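Local coordinates for protein beta-galactosidase (Trichoderma reesei, PDB 3OG2) that probably hydrolyses terminal non-reducing beta-D-galactose residues in beta-D-galactosides, as a member of glycoside hydrolase family 35, at residues Tyr118-Pro129 with Leu787-Met798; Ile595-Phe606 with Pro618-Gly628. All coordinates share one frame; numbering follows the deposited sequence.

Contact 1 (Tyr118-Pro129 with Leu787-Met798); sequences YINAEVSGGGFP and LDENWTTGDDSM. With GLC (alpha-D-glucopyranose), chain C.
The hydroxyl oxygen of Y118 is gripped from both segments: N790 N donates to Y118 OH over 2.7 Å (164° at the hydrogen), and Y118 OH donates to N120 OD1 at 2.6 Å, in the carbonyl plane on a lone pair. Y118-P129 follows strand 110-116 of the TIM barrel and carries I119, N120, A121 and E122 of the beta-D-galactose site, so this buried contact lays a loop from the sequence after strand 775-782 against the site wall. With CG of Y118 anti to the backbone N (chi1 -172°), the ring reaches across and crosses the N790 side chain at about a right angle. The E789 carboxylate stacks on the N120 amide, their planes 19° apart, and N120 OD1 lies 3.3 Å from E789 CD. E789 OE2 also takes the backbone E122 N at 2.8 Å, while one water donates a hydrogen bond to E789 OE1 and another to E122 OE2, and is also hydrogen-bonded to O4 of a glycan glucose. Two outside bonds tie these segments to the surroundings of the site: E122 OE1 meets Y342, and W791 NE1 meets E180, itself a galactose-binding residue. At the other end a hydroxyl and a backbone bond join the segments: L787 N donates to S124 OG over 2.8 Å, and G125 N to L787 O over 2.9 Å, the latter from above the carbonyl plane. D788 O is buried without a conventional partner in the model; G125 CA approaches it to 3.2 Å in a CA-H...O contact. M798 makes an oblique Met-aromatic contact with F128, its SD against CB and CD2, and bends at chi2 before its methyl CE ends 3.3 Å from P129 O.

Contact 2 (Ile595-Phe606 with Pro618-Gly628); sequences IKGNALSVQADF and PKGISKLAVNG
CG of N627 stands anti to its carbonyl carbon (chi1 -63°), beside the backbone N, and this carries the amide across to the backbone of A604. There N627 OD1 accepts from A604 N at 2.8 Å, in the carbonyl plane on a lone pair, while N627 ND2 donates to A604 O, also at 2.8 Å, so one side chain continues the ladder past the last backbone bond, N627 N to V602 O. An alanine in place of N627 has no amide, and A604 N and A604 O would probably be left without these partners on this side of the strand. Nearer the start of the strands, L600 N bonds to K623 O, A625 N to L600 O and V602 N to A625 O. Ahead of these, N598 O accepts from both S622 N (2.8 Å) and K623 N (3.0 Å). On one face L600 and L624 lie side by side, pointing the same way, with CD2 of L600 4.1 Å from CD1 of L624; V626 CG1 meets the edge of the F606 ring. With axes only 16° apart, strands 599-605 and 623-626 form the parallel pair of a mixed beta-sheet, otherwise antiparallel, in beta-galactosidase domain 3.

The two contacts lie on opposite sides of the chain's centre, about 49 Å apart between centres and about 27 Å between nearest atoms, so they do not touch. They share no strand or sheet. Contact 1 closes a loop of 657 intervening residues, joining a loop after barrel strand 110-116 to one after strand 775-782; contact 2 falls inside that loop, and its two segments, both in the domain 3 sheet, are separated by only 11 residues. Contact 1 thus brings a late-sequence loop against the TIM barrel at the galactose site, four of whose residues it holds, whereas contact 2 pairs neighbouring strands within domain 3, away from the annotated sites.

Contact 1 (Tyr118-Pro129 with Leu787-Met798)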
loop_
_atom_site.group_PDB
_atom_site.type_symbol
_atom_site.label_atom_id
_atom_site.label_comp_id
_atom_site.label_asym_id
_atom_site.label_seq_id
_atom_site.Cartn_x
_atom_site.Cartn_y
_atom_site.Cartn_z
ATOM N N TYR A 118 16.494 -5.362 4.694
ATOM C CA TYR A 118 15.435 -5.178 5.673
ATOM C C TYR A 118 14.462 -4.124 5.151
ATOM O O TYR A 118 14.896 -3.007 4.794
ATOM C CB TYR A 118 16.038 -4.736 7.023
ATOM C CG TYR A 118 14.893 -4.752 8.038
ATOM C CD1 TYR A 118 14.381 -5.983 8.464
ATOM C CD2 TYR A 118 14.330 -3.573 8.533
ATOM C CE1 TYR A 118 13.350 -6.040 9.385
ATOM C CE2 TYR A 118 13.268 -3.612 9.437
ATOM C CZ TYR A 118 12.787 -4.859 9.848
ATOM O OH TYR A 118 11.710 -4.923 10.718
ATOM N N ILE A 119 13.149 -4.451 5.112
ATOM C CA ILE A 119 12.156 -3.490 4.647
ATOM C C ILE A 119 11.092 -3.143 5.690
ATOM O O ILE A 119 10.385 -2.151 5.511
ATOM C CB ILE A 119 11.440 -3.976 3.335
ATOM C CG1 ILE A 119 10.692 -5.288 3.510
ATOM C CG2 ILE A 119 12.437 -4.016 2.172
ATOM C CD1 ILE A 119 9.750 -5.613 2.365
ATOM N N ASN A 120 10.951 -3.924 6.764
ATOM C CA ASN A 120 9.885 -3.706 7.775
ATOM C C ASN A 120 8.550 -3.984 7.089
ATOM O O ASN A 120 8.236 -5.161 6.877
ATOM C CB ASN A 120 10.018 -2.302 8.407
ATOM C CG ASN A 120 9.424 -2.273 9.795
ATOM O OD1 ASN A 120 9.838 -3.066 10.692
ATOM N ND2 ASN A 120 8.429 -1.432 10.037
ATOM N N ALA A 121 7.789 -2.958 6.700
ATOM C CA ALA A 121 6.703 -3.118 5.735
ATOM C C ALA A 121 5.515 -3.905 6.207
ATOM O O ALA A 121 4.587 -4.220 5.428
ATOM C CB ALA A 121 7.196 -3.724 4.411
ATOM N N GLU A 122 5.459 -4.208 7.498
ATOM C CA GLU A 122 4.403 -5.077 8.048
ATOM C C GLU A 122 4.321 -6.430 7.323
ATOM O O GLU A 122 3.278 -7.057 7.221
ATOM C CB GLU A 122 3.040 -4.372 8.061
ATOM C CG GLU A 122 3.013 -3.243 9.128
ATOM C CD GLU A 122 3.768 -1.998 8.696
ATOM O OE1 GLU A 122 3.403 -1.394 7.639
ATOM O OE2 GLU A 122 4.686 -1.554 9.438
ATOM N N VAL A 123 5.485 -6.897 6.840
ATOM C CA VAL A 123 5.594 -8.214 6.222
ATOM C C VAL A 123 6.313 -9.154 7.203
ATOM O O VAL A 123 7.062 -8.713 8.098
ATOM C CB VAL A 123 6.321 -8.253 4.868
ATOM C CG1 VAL A 123 5.601 -7.315 3.879
ATOM C CG2 VAL A 123 7.816 -7.955 4.944
ATOM N N SER A 124 6.101 -10.459 6.992
ATOM C CA SER A 124 6.728 -11.458 7.856
ATOM C C SER A 124 8.257 -11.243 7.862
ATOM O O SER A 124 8.880 -11.113 6.804
ATOM C CB SER A 124 6.405 -12.854 7.317
ATOM O OG SER A 124 6.935 -13.816 8.232
ATOM N N GLY A 125 8.830 -11.212 9.061
ATOM C CA GLY A 125 10.268 -11.040 9.321
ATOM C C GLY A 125 10.743 -9.645 8.954
ATOM O O GLY A 125 11.982 -9.411 8.914
ATOM N N GLY A 126 9.862 -8.691 8.622
ATOM C CA GLY A 126 10.290 -7.439 8.060
ATOM C C GLY A 126 11.077 -7.635 6.747
ATOM O O GLY A 126 11.841 -6.725 6.371
ATOM N N GLY A 127 10.832 -8.729 6.063
ATOM C CA GLY A 127 11.510 -9.049 4.805
ATOM C C GLY A 127 12.552 -10.131 5.002
ATOM O O GLY A 127 12.964 -10.791 4.027
ATOM N N PHE A 128 13.031 -10.352 6.228
ATOM C CA PHE A 128 14.068 -11.346 6.438
ATOM C C PHE A 128 13.491 -12.762 6.287
ATOM O O PHE A 128 12.517 -13.080 6.987
ATOM C CB PHE A 128 14.626 -11.217 7.875
ATOM C CG PHE A 128 15.539 -10.018 8.086
ATOM C CD1 PHE A 128 16.219 -9.409 7.042
ATOM C CD2 PHE A 128 15.700 -9.557 9.404
ATOM C CE1 PHE A 128 17.108 -8.341 7.298
ATOM C CE2 PHE A 128 16.610 -8.519 9.622
ATOM C CZ PHE A 128 17.330 -7.939 8.595
ATOM N N PRO A 129 14.097 -13.616 5.479
ATOM C CA PRO A 129 13.657 -15.015 5.429
ATOM C C PRO A 129 13.829 -15.680 6.807
ATOM O O PRO A 129 14.748 -15.383 7.601
ATOM C CB PRO A 129 14.612 -15.683 4.447
ATOM C CG PRO A 129 15.124 -14.527 3.609
ATOM C CD PRO A 129 15.218 -13.361 4.567
ATOM N N LEU A 787 6.403 -14.111 11.013
ATOM C CA LEU A 787 7.566 -13.837 11.859
ATOM C C LEU A 787 7.589 -12.345 12.171
ATOM O O LEU A 787 7.126 -11.507 11.351
ATOM C CB LEU A 787 8.844 -14.232 11.096
ATOM C CG LEU A 787 8.826 -15.710 10.660
ATOM C CD1 LEU A 787 10.137 -16.069 9.971
ATOM C CD2 LEU A 787 8.571 -16.618 11.863
ATOM N N ASP A 788 8.061 -12.009 13.357
ATOM C CA ASP A 788 8.043 -10.614 13.767
ATOM C C ASP A 788 9.046 -9.784 12.948
ATOM O O ASP A 788 10.021 -10.307 12.391
ATOM C CB ASP A 788 8.415 -10.489 15.253
ATOM C CG ASP A 788 7.341 -11.071 16.170
ATOM O OD1 ASP A 788 6.157 -11.264 15.785
ATOM O OD2 ASP A 788 7.638 -11.329 17.363
ATOM N N GLU A 789 8.794 -8.474 12.921
ATOM C CA GLU A 789 9.727 -7.496 12.418
ATOM C C GLU A 789 10.946 -7.342 13.328
ATOM O O GLU A 789 11.056 -7.940 14.411
ATOM C CB GLU A 789 8.990 -6.123 12.257
ATOM C CG GLU A 789 8.034 -6.163 11.067
ATOM C CD GLU A 789 7.178 -4.917 11.015
ATOM O OE1 GLU A 789 6.796 -4.394 12.137
ATOM O OE2 GLU A 789 6.869 -4.445 9.914
ATOM N N ASN A 790 11.905 -6.537 12.825
ATOM C CA ASN A 790 13.190 -6.337 13.496
ATOM C C ASN A 790 13.567 -4.872 13.397
ATOM O O ASN A 790 14.640 -4.478 12.930
ATOM C CB ASN A 790 14.261 -7.231 12.830
ATOM C CG ASN A 790 15.397 -7.536 13.788
ATOM O OD1 ASN A 790 15.412 -8.623 14.368
ATOM N ND2 ASN A 790 16.363 -6.626 13.981
ATOM N N TRP A 791 12.634 -4.022 13.887
ATOM C CA TRP A 791 12.758 -2.591 13.674
ATOM C C TRP A 791 13.864 -1.961 14.479
ATOM O O TRP A 791 14.392 -0.905 14.091
ATOM C CB TRP A 791 11.414 -1.871 13.965
ATOM C CG TRP A 791 11.513 -0.450 13.504
ATOM C CD1 TRP A 791 11.291 0.025 12.246
ATOM C CD2 TRP A 791 11.860 0.684 14.304
ATOM N NE1 TRP A 791 11.478 1.367 12.204
ATOM C CE2 TRP A 791 11.829 1.819 13.451
ATOM C CE3 TRP A 791 12.189 0.772 15.676
ATOM C CZ2 TRP A 791 12.121 3.084 13.917
ATOM C CZ3 TRP A 791 12.483 2.061 16.141
ATOM C CH2 TRP A 791 12.438 3.154 15.260
ATOM N N THR A 792 14.282 -2.527 15.586
ATOM C CA THR A 792 15.341 -1.926 16.430
ATOM C C THR A 792 16.592 -2.784 16.235
ATOM O O THR A 792 16.694 -3.929 16.677
ATOM C CB THR A 792 14.946 -1.942 17.883
ATOM O OG1 THR A 792 13.732 -1.154 18.030
ATOM C CG2 THR A 792 16.032 -1.356 18.776
ATOM N N THR A 793 17.579 -2.240 15.570
ATOM C CA THR A 793 18.863 -2.913 15.368
ATOM C C THR A 793 19.475 -3.314 16.701
ATOM O O THR A 793 19.571 -2.484 17.616
ATOM C CB THR A 793 19.779 -1.955 14.582
ATOM O OG1 THR A 793 19.245 -1.826 13.240
ATOM C CG2 THR A 793 21.175 -2.507 14.513
ATOM N N GLY A 794 19.877 -4.574 16.833
ATOM C CA GLY A 794 20.530 -5.017 18.065
ATOM C C GLY A 794 19.542 -5.760 18.958
ATOM O O GLY A 794 19.997 -6.380 19.904
ATOM N N ASP A 795 18.264 -5.661 18.643
ATOM C CA ASP A 795 17.216 -6.428 19.291
ATOM C C ASP A 795 16.755 -7.393 18.216
ATOM O O ASP A 795 16.040 -6.919 17.294
ATOM C CB ASP A 795 16.089 -5.517 19.711
ATOM C CG ASP A 795 14.960 -6.237 20.401
ATOM O OD1 ASP A 795 15.171 -7.448 20.521
ATOM O OD2 ASP A 795 13.951 -5.589 20.800
ATOM N N ASP A 796 17.154 -8.614 18.270
ATOM C CA ASP A 796 16.888 -9.588 17.199
ATOM C C ASP A 796 15.462 -10.106 17.255
ATOM O O ASP A 796 15.247 -11.327 17.214
ATOM C CB ASP A 796 17.901 -10.736 17.352
ATOM C CG ASP A 796 19.244 -10.546 16.675
ATOM O OD1 ASP A 796 19.427 -9.590 15.914
ATOM O OD2 ASP A 796 20.162 -11.375 16.924
ATOM N N SER A 797 14.482 -9.196 17.350
ATOM C CA SER A 797 13.108 -9.639 17.518
ATOM C C SER A 797 12.556 -10.489 16.401
ATOM O O SER A 797 11.627 -11.288 16.637
ATOM C CB SER A 797 12.200 -8.397 17.686
ATOM O OG SER A 797 12.413 -7.479 16.626
ATOM N N MET A 798 13.106 -10.385 15.187
ATOM C CA MET A 798 12.627 -11.294 14.106
ATOM C C MET A 798 12.943 -12.747 14.428
ATOM O O MET A 798 12.317 -13.656 13.877
ATOM C CB MET A 798 13.252 -10.805 12.792
ATOM C CG MET A 798 13.030 -11.793 11.645
ATOM S SD MET A 798 14.474 -12.906 11.500
ATOM C CE MET A 798 13.709 -14.180 10.473
HETATM C C1 GLC C . 3.733 -0.784 16.999
HETATM C C2 GLC C . 4.421 0.496 16.585
HETATM C C3 GLC C . 5.264 0.468 15.332
HETATM C C4 GLC C . 5.952 -0.871 15.129
HETATM C C5 GLC C . 4.869 -1.966 15.239
HETATM C C6 GLC C . 5.342 -3.229 14.630
HETATM O O2 GLC C . 3.483 1.543 16.465
HETATM O O3 GLC C . 6.228 1.502 15.437
HETATM O O4 GLC C . 6.558 -0.963 13.853
HETATM O O5 GLC C . 4.368 -1.976 16.560
HETATM O O6 GLC C . 4.934 -4.482 15.035
HETATM O O HOH W 1 5.180 -2.379 11.813
#

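Contact 2 (Ile595-Phe606 with Pro618-Gly628)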
loop_
_atom_site.group_PDB
_atom_site.type_symbol
_atom_site.label_atom_id
_atom_site.label_comp_id
_atom_site.label_asym_id
_atom_site.label_seq_id
_atom_site.Cartn_x
_atom_site.Cartn_y
_atom_site.Cartn_z
ATOM N N ILE A 595 -3.104 10.632 -29.589
ATOM C CA ILE A 595 -3.509 11.219 -30.849
ATOM C C ILE A 595 -3.150 10.252 -31.967
ATOM O O ILE A 595 -2.029 9.752 -32.007
ATOM C CB ILE A 595 -2.821 12.557 -31.177
ATOM C CG1 ILE A 595 -3.232 13.729 -30.285
ATOM C CG2 ILE A 595 -3.037 12.878 -32.651
ATOM C CD1 ILE A 595 -4.705 13.699 -29.914
ATOM N N LYS A 596 -4.078 10.015 -32.872
ATOM C CA LYS A 596 -3.713 9.212 -34.047
ATOM C C LYS A 596 -4.417 9.879 -35.225
ATOM O O LYS A 596 -5.656 9.913 -35.298
ATOM C CB LYS A 596 -4.094 7.747 -33.940
ATOM C CG LYS A 596 -4.000 7.094 -35.320
ATOM C CD LYS A 596 -2.909 6.049 -35.401
ATOM C CE LYS A 596 -2.694 5.612 -36.851
ATOM N NZ LYS A 596 -3.782 4.761 -37.397
ATOM N N GLY A 597 -3.625 10.454 -36.112
ATOM C CA GLY A 597 -4.204 11.227 -37.201
ATOM C C GLY A 597 -4.953 12.436 -36.647
ATOM O O GLY A 597 -4.517 13.236 -35.826
ATOM N N ASN A 598 -6.186 12.579 -37.134
ATOM C CA ASN A 598 -7.059 13.645 -36.665
ATOM C C ASN A 598 -7.897 13.226 -35.459
ATOM O O ASN A 598 -8.883 13.923 -35.198
ATOM C CB ASN A 598 -7.975 14.060 -37.819
ATOM C CG ASN A 598 -8.907 12.997 -38.352
ATOM O OD1 ASN A 598 -9.589 13.242 -39.388
ATOM N ND2 ASN A 598 -9.053 11.808 -37.797
ATOM N N ALA A 599 -7.563 12.123 -34.784
ATOM C CA ALA A 599 -8.431 11.627 -33.692
ATOM C C ALA A 599 -7.751 11.686 -32.336
ATOM O O ALA A 599 -6.601 11.332 -32.164
ATOM C CB ALA A 599 -8.850 10.210 -34.027
ATOM N N LEU A 600 -8.513 12.163 -31.364
ATOM C CA LEU A 600 -8.113 12.069 -29.962
ATOM C C LEU A 600 -8.794 10.854 -29.350
ATOM O O LEU A 600 -10.033 10.762 -29.382
ATOM C CB LEU A 600 -8.565 13.317 -29.221
ATOM C CG LEU A 600 -8.339 13.306 -27.694
ATOM C CD1 LEU A 600 -6.857 13.373 -27.375
ATOM C CD2 LEU A 600 -9.071 14.446 -26.996
ATOM N N SER A 601 -8.009 9.933 -28.810
ATOM C CA SER A 601 -8.512 8.689 -28.234
ATOM C C SER A 601 -8.340 8.759 -26.732
ATOM O O SER A 601 -7.211 8.999 -26.283
ATOM C CB SER A 601 -7.688 7.546 -28.836
ATOM O OG SER A 601 -8.089 6.276 -28.368
ATOM N N VAL A 602 -9.370 8.554 -25.963
ATOM C CA VAL A 602 -9.324 8.628 -24.517
ATOM C C VAL A 602 -9.601 7.224 -23.951
ATOM O O VAL A 602 -10.568 6.592 -24.391
ATOM C CB VAL A 602 -10.401 9.609 -24.034
ATOM C CG1 VAL A 602 -10.330 9.746 -22.509
ATOM C CG2 VAL A 602 -10.268 10.971 -24.723
ATOM N N GLN A 603 -8.816 6.819 -22.978
ATOM C CA GLN A 603 -9.157 5.639 -22.209
ATOM C C GLN A 603 -9.684 6.071 -20.845
ATOM O O GLN A 603 -8.982 6.849 -20.183
ATOM C CB GLN A 603 -7.907 4.740 -22.054
ATOM C CG GLN A 603 -7.415 4.184 -23.392
ATOM C CD GLN A 603 -8.413 3.289 -24.107
ATOM O OE1 GLN A 603 -8.718 3.540 -25.302
ATOM N NE2 GLN A 603 -8.910 2.241 -23.441
ATOM N N ALA A 604 -10.843 5.595 -20.468
ATOM C CA ALA A 604 -11.536 6.117 -19.296
ATOM C C ALA A 604 -12.334 5.010 -18.592
ATOM O O ALA A 604 -12.698 4.044 -19.267
ATOM C CB ALA A 604 -12.498 7.199 -19.728
ATOM N N ASP A 605 -12.580 5.211 -17.314
ATOM C CA ASP A 605 -13.497 4.340 -16.589
ATOM C C ASP A 605 -14.674 5.174 -16.077
ATOM O O ASP A 605 -14.508 6.337 -15.723
ATOM C CB ASP A 605 -12.860 3.645 -15.386
ATOM C CG ASP A 605 -11.843 2.594 -15.791
ATOM O OD1 ASP A 605 -11.225 2.670 -16.867
ATOM O OD2 ASP A 605 -11.640 1.614 -14.973
ATOM N N PHE A 606 -15.839 4.542 -16.063
ATOM C CA PHE A 606 -17.049 5.180 -15.616
ATOM C C PHE A 606 -17.778 4.313 -14.583
ATOM O O PHE A 606 -18.090 3.147 -14.829
ATOM C CB PHE A 606 -18.008 5.374 -16.804
ATOM C CG PHE A 606 -17.362 6.188 -17.902
ATOM C CD1 PHE A 606 -17.291 7.578 -17.792
ATOM C CD2 PHE A 606 -16.852 5.553 -19.034
ATOM C CE1 PHE A 606 -16.717 8.353 -18.789
ATOM C CE2 PHE A 606 -16.274 6.341 -20.034
ATOM C CZ PHE A 606 -16.199 7.720 -19.921
ATOM N N PRO A 618 -6.023 19.425 -29.300
ATOM C CA PRO A 618 -4.793 19.700 -30.042
ATOM C C PRO A 618 -5.160 20.135 -31.464
ATOM O O PRO A 618 -6.213 19.822 -32.086
ATOM C CB PRO A 618 -4.038 18.379 -30.016
ATOM C CG PRO A 618 -4.724 17.527 -29.017
ATOM C CD PRO A 618 -6.142 18.038 -28.862
ATOM N N LYS A 619 -4.227 20.914 -32.027
ATOM C CA LYS A 619 -4.427 21.460 -33.362
ATOM C C LYS A 619 -4.654 20.383 -34.398
ATOM O O LYS A 619 -3.941 19.380 -34.394
ATOM C CB LYS A 619 -3.202 22.267 -33.775
ATOM C CG LYS A 619 -3.489 23.224 -34.923
ATOM C CD LYS A 619 -3.091 24.649 -34.509
ATOM C CE LYS A 619 -4.087 25.662 -35.053
ATOM N NZ LYS A 619 -4.662 26.515 -33.973
ATOM N N GLY A 620 -5.603 20.553 -35.312
ATOM C CA GLY A 620 -5.721 19.517 -36.336
ATOM C C GLY A 620 -6.566 18.332 -35.923
ATOM O O GLY A 620 -6.848 17.406 -36.715
ATOM N N ILE A 621 -7.015 18.260 -34.668
ATOM C CA ILE A 621 -7.823 17.079 -34.286
ATOM C C ILE A 621 -9.308 17.376 -34.385
ATOM O O ILE A 621 -9.803 18.405 -33.913
ATOM C CB ILE A 621 -7.458 16.698 -32.849
ATOM C CG1 ILE A 621 -6.117 15.987 -32.722
ATOM C CG2 ILE A 621 -8.563 15.876 -32.191
ATOM C CD1 ILE A 621 -5.315 15.564 -33.913
ATOM N N SER A 622 -10.062 16.474 -34.987
ATOM C CA SER A 622 -11.478 16.731 -35.222
ATOM C C SER A 622 -12.318 15.507 -34.880
ATOM O O SER A 622 -13.536 15.607 -34.995
ATOM C CB SER A 622 -11.772 17.092 -36.675
ATOM O OG SER A 622 -11.260 16.080 -37.553
ATOM N N LYS A 623 -11.757 14.402 -34.487
ATOM C CA LYS A 623 -12.503 13.183 -34.138
ATOM C C LYS A 623 -12.189 12.801 -32.691
ATOM O O LYS A 623 -11.078 13.064 -32.195
ATOM C CB LYS A 623 -12.159 12.045 -35.109
ATOM C CG LYS A 623 -12.712 12.334 -36.535
ATOM C CD LYS A 623 -12.215 11.196 -37.418
ATOM C CE LYS A 623 -12.585 11.446 -38.886
ATOM N NZ LYS A 623 -13.411 10.346 -39.456
ATOM N N LEU A 624 -13.174 12.188 -32.076
ATOM C CA LEU A 624 -13.079 11.722 -30.690
ATOM C C LEU A 624 -13.382 10.229 -30.596
ATOM O O LEU A 624 -14.305 9.741 -31.244
ATOM C CB LEU A 624 -14.057 12.527 -29.844
ATOM C CG LEU A 624 -14.017 12.150 -28.360
ATOM C CD1 LEU A 624 -12.672 12.533 -27.706
ATOM C CD2 LEU A 624 -15.182 12.825 -27.664
ATOM N N ALA A 625 -12.614 9.529 -29.780
ATOM C CA ALA A 625 -12.991 8.168 -29.437
ATOM C C ALA A 625 -12.835 7.997 -27.920
ATOM O O ALA A 625 -11.898 8.584 -27.343
ATOM C CB ALA A 625 -12.118 7.125 -30.138
ATOM N N VAL A 626 -13.697 7.187 -27.326
ATOM C CA VAL A 626 -13.611 6.842 -25.891
ATOM C C VAL A 626 -13.573 5.308 -25.804
ATOM O O VAL A 626 -14.479 4.678 -26.336
ATOM C CB VAL A 626 -14.734 7.470 -25.054
ATOM C CG1 VAL A 626 -14.703 6.994 -23.612
ATOM C CG2 VAL A 626 -14.657 9.012 -25.112
ATOM N N ASN A 627 -12.555 4.750 -25.236
ATOM C CA ASN A 627 -12.429 3.278 -25.072
ATOM C C ASN A 627 -12.657 2.576 -26.395
ATOM O O ASN A 627 -13.345 1.575 -26.496
ATOM C CB ASN A 627 -13.366 2.739 -24.006
ATOM C CG ASN A 627 -13.001 3.342 -22.653
ATOM O OD1 ASN A 627 -11.937 3.877 -22.456
ATOM N ND2 ASN A 627 -13.935 3.223 -21.694
ATOM N N GLY A 628 -12.042 3.165 -27.421
ATOM C CA GLY A 628 -12.032 2.513 -28.728
ATOM C C GLY A 628 -13.290 2.769 -29.538
ATOM O O GLY A 628 -13.375 2.204 -30.636
HETATM O O HOH W 2 -10.382 5.463 -27.280
#